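Local coordinates for protein oxalate biosynthetic component 1 (Burkholderia thailandensis, PDB 5IKY) that makes oxalate as a bifunctional serine hydrolase of the alpha/beta hydrolase class with additional lyase activity, serving quorum sensing-dependent oxalogenesis, at residues F679-L682 with P683-C686; E688-V691 with G692-C695; R550-A554 with D555-D559. One frame throughout, in Å; residues are numbered along the deposited sequence.

Contact 1. Residues F679-L682 with P683-C686; sequences FKPL and PLRC
The guanidinium of Arg685 is the flat group here, and the chain entering the helix wraps one of its faces and part of its edge. Over one face stands Leu682, its CA 3.8 Å above the plane and displaced toward the rim. At the edge, near the plane, lies the carbonyl oxygen of Lys680, which takes a weak hydrogen bond from NH1 of Arg685 (NH1 to O 2.6 Å, N-H...O only 124°). A bend at chi3 (-61°) turns the arginine back over the incoming backbone instead of letting it run straight out. CD1 of Leu682 reaches NH2 of Arg685 at 3.7 Å, the two side chains crossing at about a right angle. The same NH2 belongs to a salt bridge with Glu572 of helix 562-579.

Pro681 is the N-cap of helix 682-690. Its O accepts Arg685 N at 3.2 Å, the donor lying in the carbonyl plane at an N-H...O angle of 156°; the approach of Leu684 N to that oxygen is weaker. One turn on, Cys686 N binds Leu682 O at 3.0 Å. Pro683 sits in the first turn, where no N-H is required by the helix. On another flank, CG of Lys680 meets CD2 of Leu684 at 3.7 Å, and CG of Pro681 rests 4.0 Å from CB of Leu684.

Arg685 thus joins the loop carbonyl to a carboxylate of a second helix within the cap domain. The Glu572 carboxylate probably balances the charge of the guanidinium, which Leu682 covers on one face. Lys680 O at NH1 and Glu572 at NH2 together restrict its rotation, the first only weakly.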
loop_
_atom_site.group_PDB
_atom_site.type_symbol
_atom_site.label_atom_id
_atom_site.label_comp_id
_atom_site.label_asym_id
_atom_site.label_seq_id
_atom_site.Cartn_x
_atom_site.Cartn_y
_atom_site.Cartn_z
ATOM N N PHE A 679 28.317 23.433 -2.241
ATOM C CA PHE A 679 27.842 22.321 -1.425
ATOM C C PHE A 679 26.920 22.824 -0.325
ATOM O O PHE A 679 27.187 23.849 0.303
ATOM C CB PHE A 679 29.008 21.548 -0.800
ATOM C CG PHE A 679 29.700 20.608 -1.746
ATOM C CD1 PHE A 679 29.167 20.334 -2.996
ATOM C CD2 PHE A 679 30.881 19.985 -1.377
ATOM C CE1 PHE A 679 29.808 19.465 -3.862
ATOM C CE2 PHE A 679 31.525 19.115 -2.237
ATOM C CZ PHE A 679 30.986 18.854 -3.481
ATOM N N LYS A 680 25.833 22.098 -0.097
ATOM C CA LYS A 680 24.902 22.434 0.969
ATOM C C LYS A 680 25.514 22.118 2.328
ATOM O O LYS A 680 26.038 21.023 2.536
ATOM C CB LYS A 680 23.588 21.672 0.790
ATOM C CG LYS A 680 22.878 21.961 -0.520
ATOM C CD LYS A 680 21.729 20.995 -0.752
ATOM C CE LYS A 680 21.023 21.288 -2.064
ATOM N NZ LYS A 680 19.950 20.297 -2.349
ATOM N N PRO A 681 25.455 23.082 3.259
ATOM C CA PRO A 681 25.887 22.847 4.642
ATOM C C PRO A 681 25.005 21.809 5.336
ATOM O O PRO A 681 23.922 21.502 4.838
ATOM C CB PRO A 681 25.744 24.224 5.298
ATOM C CG PRO A 681 24.739 24.941 4.460
ATOM C CD PRO A 681 24.973 24.459 3.059
ATOM N N LEU A 682 25.467 21.282 6.466
ATOM C CA LEU A 682 24.754 20.218 7.175
ATOM C C LEU A 682 23.301 20.565 7.557
ATOM O O LEU A 682 22.399 19.772 7.283
ATOM C CB LEU A 682 25.541 19.808 8.428
ATOM C CG LEU A 682 24.907 18.777 9.364
ATOM C CD1 LEU A 682 24.674 17.461 8.641
ATOM C CD2 LEU A 682 25.780 18.571 10.594
ATOM N N PRO A 683 23.057 21.739 8.180
ATOM C CA PRO A 683 21.666 22.019 8.564
ATOM C C PRO A 683 20.707 22.118 7.377
ATOM O O PRO A 683 19.530 21.785 7.520
ATOM C CB PRO A 683 21.762 23.369 9.283
ATOM C CG PRO A 683 23.175 23.460 9.733
ATOM C CD PRO A 683 23.966 22.802 8.649
ATOM N N LEU A 684 21.200 22.569 6.228
ATOM C CA LEU A 684 20.366 22.653 5.033
ATOM C C LEU A 684 19.968 21.258 4.558
ATOM O O LEU A 684 18.826 21.033 4.156
ATOM C CB LEU A 684 21.089 23.414 3.920
ATOM C CG LEU A 684 20.397 23.482 2.554
ATOM C CD1 LEU A 684 18.951 23.934 2.690
ATOM C CD2 LEU A 684 21.157 24.422 1.633
ATOM N N ARG A 685 20.909 20.322 4.615
ATOM C CA ARG A 685 20.632 18.950 4.208
ATOM C C ARG A 685 19.642 18.306 5.170
ATOM O O ARG A 685 18.825 17.474 4.768
ATOM C CB ARG A 685 21.923 18.129 4.136
ATOM C CG ARG A 685 22.966 18.694 3.178
ATOM C CD ARG A 685 24.005 17.648 2.787
ATOM N NE ARG A 685 24.745 17.142 3.940
ATOM C CZ ARG A 685 25.865 17.683 4.407
ATOM N NH1 ARG A 685 26.380 18.756 3.822
ATOM N NH2 ARG A 685 26.468 17.153 5.464
ATOM N N CYS A 686 19.711 18.704 6.437
ATOM C CA CYS A 686 18.796 18.191 7.450
ATOM C C CYS A 686 17.375 18.665 7.184
ATOM O O CYS A 686 16.427 17.880 7.251
ATOM C CB CYS A 686 19.236 18.622 8.849
ATOM S SG CYS A 686 18.101 18.110 10.167
#

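Contact 2. Residues E688-V691 with G692-C695; sequences EYLV and GIPC
Ile693 folds back over the ring of Tyr689: its CD1 comes to 3.9 Å from CE2, and its CG1 stands 4.3 Å above the ring plane, offset toward the rim, so the aliphatic chain covers part of one face. Ile693 and the tyrosine cross obliquely. Leu690 and Ile693, by contrast, lie side by side and point the same way, with CD2 of Leu690 at 4.0 Å from CD1 of Ile693. The tyrosine owes its position to chi1 (168°), which sets CG opposite the backbone N. Helix 530-541 borders the patch, with Leu534 on Tyr689 and Asp531 touching both Tyr689 and Ile693, and the ring of Tyr568 meets that of Tyr689.

The backbone brings these groups together through a type I beta turn from Leu690 to Ile693. Its closing bond runs from Ile693 N to Leu690 O, 3.2 Å long with an N-H...O angle of 160°. Just before it, Gly692 N donates to Tyr689 O at 3.0 Å. In both bonds the donor stands well above the carbonyl plane, by 65° at Leu690, as befits bonds spanning three residues. CD of Pro694 rests 3.5 Å from Leu690 O.

Pro694 has no N-H, so the helical i to i+4 bond to Leu690 O cannot form, and the amide of Ile693 serves that carbonyl instead. This is consistent with the helix giving way to a turn here. Tyr689 O and Leu690 O each receive an amide N-H as the chain leaves the helix, and the isoleucine is delivered to the apolar patch of the cap domain.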
loop_
_atom_site.group_PDB
_atom_site.type_symbol
_atom_site.label_atom_id
_atom_site.label_comp_id
_atom_site.label_asym_id
_atom_site.label_seq_id
_atom_site.Cartn_x
_atom_site.Cartn_y
_atom_site.Cartn_z
ATOM N N GLU A 688 16.108 19.593 4.356
ATOM C CA GLU A 688 15.634 18.921 3.151
ATOM C C GLU A 688 15.145 17.517 3.474
ATOM O O GLU A 688 14.179 17.035 2.887
ATOM C CB GLU A 688 16.738 18.861 2.090
ATOM C CG GLU A 688 17.029 20.191 1.410
ATOM C CD GLU A 688 17.958 20.043 0.219
ATOM O OE1 GLU A 688 18.587 18.972 0.081
ATOM O OE2 GLU A 688 18.056 20.998 -0.583
ATOM N N TYR A 689 15.822 16.868 4.415
ATOM C CA TYR A 689 15.426 15.544 4.869
ATOM C C TYR A 689 14.092 15.598 5.608
ATOM O O TYR A 689 13.190 14.807 5.335
ATOM C CB TYR A 689 16.513 14.943 5.765
ATOM C CG TYR A 689 16.088 13.696 6.509
ATOM C CD1 TYR A 689 15.890 12.498 5.837
ATOM C CD2 TYR A 689 15.899 13.715 7.885
ATOM C CE1 TYR A 689 15.505 11.354 6.514
ATOM C CE2 TYR A 689 15.515 12.577 8.570
ATOM C CZ TYR A 689 15.321 11.401 7.879
ATOM O OH TYR A 689 14.941 10.267 8.556
ATOM N N LEU A 690 13.970 16.546 6.534
ATOM C CA LEU A 690 12.773 16.671 7.361
ATOM C C LEU A 690 11.499 16.882 6.543
ATOM O O LEU A 690 10.487 16.229 6.791
ATOM C CB LEU A 690 12.935 17.816 8.360
ATOM C CG LEU A 690 13.848 17.546 9.556
ATOM C CD1 LEU A 690 14.017 18.805 10.390
ATOM C CD2 LEU A 690 13.297 16.408 10.402
ATOM N N VAL A 691 11.549 17.785 5.568
ATOM C CA VAL A 691 10.370 18.081 4.758
ATOM C C VAL A 691 10.053 16.949 3.784
ATOM O O VAL A 691 9.027 16.976 3.105
ATOM C CB VAL A 691 10.539 19.390 3.965
ATOM C CG1 VAL A 691 10.631 20.577 4.913
ATOM C CG2 VAL A 691 11.761 19.314 3.063
ATOM N N GLY A 692 10.936 15.957 3.725
ATOM C CA GLY A 692 10.736 14.807 2.860
ATOM C C GLY A 692 10.171 13.600 3.588
ATOM O O GLY A 692 9.817 12.600 2.963
ATOM N N ILE A 693 10.091 13.683 4.913
ATOM C CA ILE A 693 9.531 12.592 5.708
ATOM C C ILE A 693 8.024 12.392 5.470
ATOM O O ILE A 693 7.584 11.256 5.277
ATOM C CB ILE A 693 9.791 12.805 7.217
ATOM C CG1 ILE A 693 11.292 12.766 7.505
ATOM C CG2 ILE A 693 9.068 11.746 8.047
ATOM C CD1 ILE A 693 11.639 13.074 8.944
ATOM N N PRO A 694 7.222 13.478 5.473
ATOM C CA PRO A 694 5.803 13.217 5.198
ATOM C C PRO A 694 5.562 12.784 3.756
ATOM O O PRO A 694 6.229 13.287 2.853
ATOM C CB PRO A 694 5.128 14.570 5.469
ATOM C CG PRO A 694 6.122 15.363 6.242
ATOM C CD PRO A 694 7.457 14.903 5.763
ATOM N N CYS A 695 4.628 11.858 3.562
ATOM C CA CYS A 695 4.205 11.421 2.233
ATOM C C CYS A 695 5.367 10.898 1.387
ATOM O O CYS A 695 5.574 11.328 0.253
ATOM C CB CYS A 695 3.493 12.564 1.513
ATOM S SG CYS A 695 2.091 13.220 2.444
#

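Contact 3. Residues R550-A554 with D555-D559; sequences RLVSA and DTILD
Two first torsions bring the hydroxyl oxygens of Ser553 and Thr556 close to each other. In Ser553, chi1 of 71° places OG between the backbone N and the carbonyl carbon, while in Thr556, chi1 of -57° brings OG1 beside its own backbone N and back toward the serine. The oxygens end 2.8 Å apart, OG to OG1. Ser553 is the N-cap of helix 554-560, and Thr556, three residues on, holds the position from which a capping box would be completed. The direct bond from the Thr556 side chain to Ser553 N is absent, since Thr556 OG1 is 4.4 Å from Ser553 N. A water fills the step: it accepts from Ser553 N at 2.9 Å and is hydrogen-bonded to Thr556 OG1 at 2.8 Å. The water thus bridges Ser553 N and Thr556 OG1 at the place where a capping box has a direct bond.

Beside it runs a hydrophobic staple, the contact between the residue preceding the N-cap and the one four places beyond it. Val552 supplies CG2, which lies opposite its backbone N, and Ile557 supplies CG1, 3.9 Å away; the two side chains cross at about a right angle. Leu721 of helix 715-734 touches both, and Tyr545 lies against Val552 and Thr556, so the staple packs against helix 715-734 and the loop that holds Tyr545.

The backbone then takes up the helical pattern. Ile557 N donates to Ser553 O with an N-H...O angle of 163°, and the carboxylate of Asp555, exposed in the first turn, would be expected to interact favourably with the positive end of the helix dipole. Leu558 N reaches Ala554 O at 2.8 Å, and that same carbonyl oxygen is also brushed by CG of Leu558 at 3.3 Å.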
loop_
_atom_site.group_PDB
_atom_site.type_symbol
_atom_site.label_atom_id
_atom_site.label_comp_id
_atom_site.label_asym_id
_atom_site.label_seq_id
_atom_site.Cartn_x
_atom_site.Cartn_y
_atom_site.Cartn_z
ATOM N N ARG A 550 7.462 37.183 9.190
ATOM C CA ARG A 550 7.783 38.494 9.740
ATOM C C ARG A 550 8.089 38.421 11.232
ATOM O O ARG A 550 8.638 39.363 11.804
ATOM C CB ARG A 550 6.627 39.471 9.496
ATOM C CG ARG A 550 6.494 39.947 8.060
ATOM C CD ARG A 550 5.223 40.763 7.850
ATOM N NE ARG A 550 4.098 39.934 7.418
ATOM C CZ ARG A 550 3.069 39.598 8.191
ATOM N NH1 ARG A 550 3.015 40.019 9.448
ATOM N NH2 ARG A 550 2.094 38.840 7.707
ATOM N N LEU A 551 7.743 37.300 11.858
ATOM C CA LEU A 551 7.815 37.191 13.312
ATOM C C LEU A 551 8.858 36.200 13.813
ATOM O O LEU A 551 8.969 35.971 15.017
ATOM C CB LEU A 551 6.446 36.799 13.875
ATOM C CG LEU A 551 5.274 37.726 13.548
ATOM C CD1 LEU A 551 4.037 37.305 14.329
ATOM C CD2 LEU A 551 5.637 39.167 13.850
ATOM N N VAL A 552 9.622 35.611 12.900
ATOM C CA VAL A 552 10.630 34.632 13.289
ATOM C C VAL A 552 11.760 34.560 12.258
ATOM O O VAL A 552 11.532 34.703 11.054
ATOM C CB VAL A 552 9.999 33.231 13.493
ATOM C CG1 VAL A 552 9.499 32.665 12.174
ATOM C CG2 VAL A 552 10.985 32.279 14.153
ATOM N N SER A 553 12.983 34.363 12.741
ATOM C CA SER A 553 14.155 34.310 11.872
ATOM C C SER A 553 14.585 32.875 11.621
ATOM O O SER A 553 14.263 31.976 12.398
ATOM C CB SER A 553 15.315 35.095 12.484
ATOM O OG SER A 553 15.836 34.422 13.617
ATOM N N ALA A 554 15.323 32.668 10.535
ATOM C CA ALA A 554 15.828 31.343 10.194
ATOM C C ALA A 554 16.841 30.852 11.226
ATOM O O ALA A 554 16.890 29.662 11.542
ATOM C CB ALA A 554 16.443 31.355 8.812
ATOM N N ASP A 555 17.644 31.774 11.749
ATOM C CA ASP A 555 18.626 31.439 12.775
ATOM C C ASP A 555 17.957 30.871 14.022
ATOM O O ASP A 555 18.450 29.914 14.620
ATOM C CB ASP A 555 19.460 32.667 13.143
ATOM C CG ASP A 555 20.498 33.001 12.090
ATOM O OD1 ASP A 555 20.844 32.104 11.290
ATOM O OD2 ASP A 555 20.971 34.157 12.064
ATOM N N THR A 556 16.831 31.465 14.407
ATOM C CA THR A 556 16.080 30.998 15.566
ATOM C C THR A 556 15.508 29.606 15.310
ATOM O O THR A 556 15.578 28.727 16.169
ATOM C CB THR A 556 14.938 31.970 15.927
ATOM O OG1 THR A 556 15.480 33.274 16.171
ATOM C CG2 THR A 556 14.201 31.495 17.166
ATOM N N ILE A 557 14.952 29.410 14.118
ATOM C CA ILE A 557 14.406 28.115 13.727
ATOM C C ILE A 557 15.494 27.044 13.711
ATOM O O ILE A 557 15.318 25.958 14.265
ATOM C CB ILE A 557 13.739 28.183 12.341
ATOM C CG1 ILE A 557 12.591 29.194 12.354
ATOM C CG2 ILE A 557 13.237 26.813 11.921
ATOM C CD1 ILE A 557 11.942 29.397 11.000
ATOM N N LEU A 558 16.617 27.364 13.077
ATOM C CA LEU A 558 17.754 26.450 13.014
ATOM C C LEU A 558 18.292 26.134 14.405
ATOM O O LEU A 558 18.720 25.012 14.674
ATOM C CB LEU A 558 18.867 27.038 12.145
ATOM C CG LEU A 558 18.622 27.012 10.637
ATOM C CD1 LEU A 558 19.745 27.721 9.897
ATOM C CD2 LEU A 558 18.474 25.578 10.155
ATOM N N ASP A 559 18.265 27.131 15.284
ATOM C CA ASP A 559 18.750 26.969 16.648
ATOM C C ASP A 559 17.890 25.975 17.426
ATOM O O ASP A 559 18.400 25.187 18.224
ATOM C CB ASP A 559 18.776 28.322 17.363
ATOM C CG ASP A 559 19.467 28.258 18.707
ATOM O OD1 ASP A 559 20.705 28.101 18.731
ATOM O OD2 ASP A 559 18.774 28.374 19.739
HETATM O O HOH W 1 13.329 34.899 15.533
#

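From the N terminus the contacts come in series, 3, then 1, then 2; none nests in or crosses another. Contact 3 closes the loop after helix 530-541 and starts helix 554-560. Contact 1 follows more than a hundred residues later, ending the loop into helix 682-690, and contact 2 leads out of that helix toward strand 696-697. Contacts 1 and 2 have centres about 14 Å apart and are joined by a salt bridge, Lys680 NZ to Glu688 OE2 at 2.7 Å. Contact 3 meets contact 1 where Leu558 CD2 packs 4.1 Å from Pro683 CB. All three also touch helix 715-734, which links them within the cap domain.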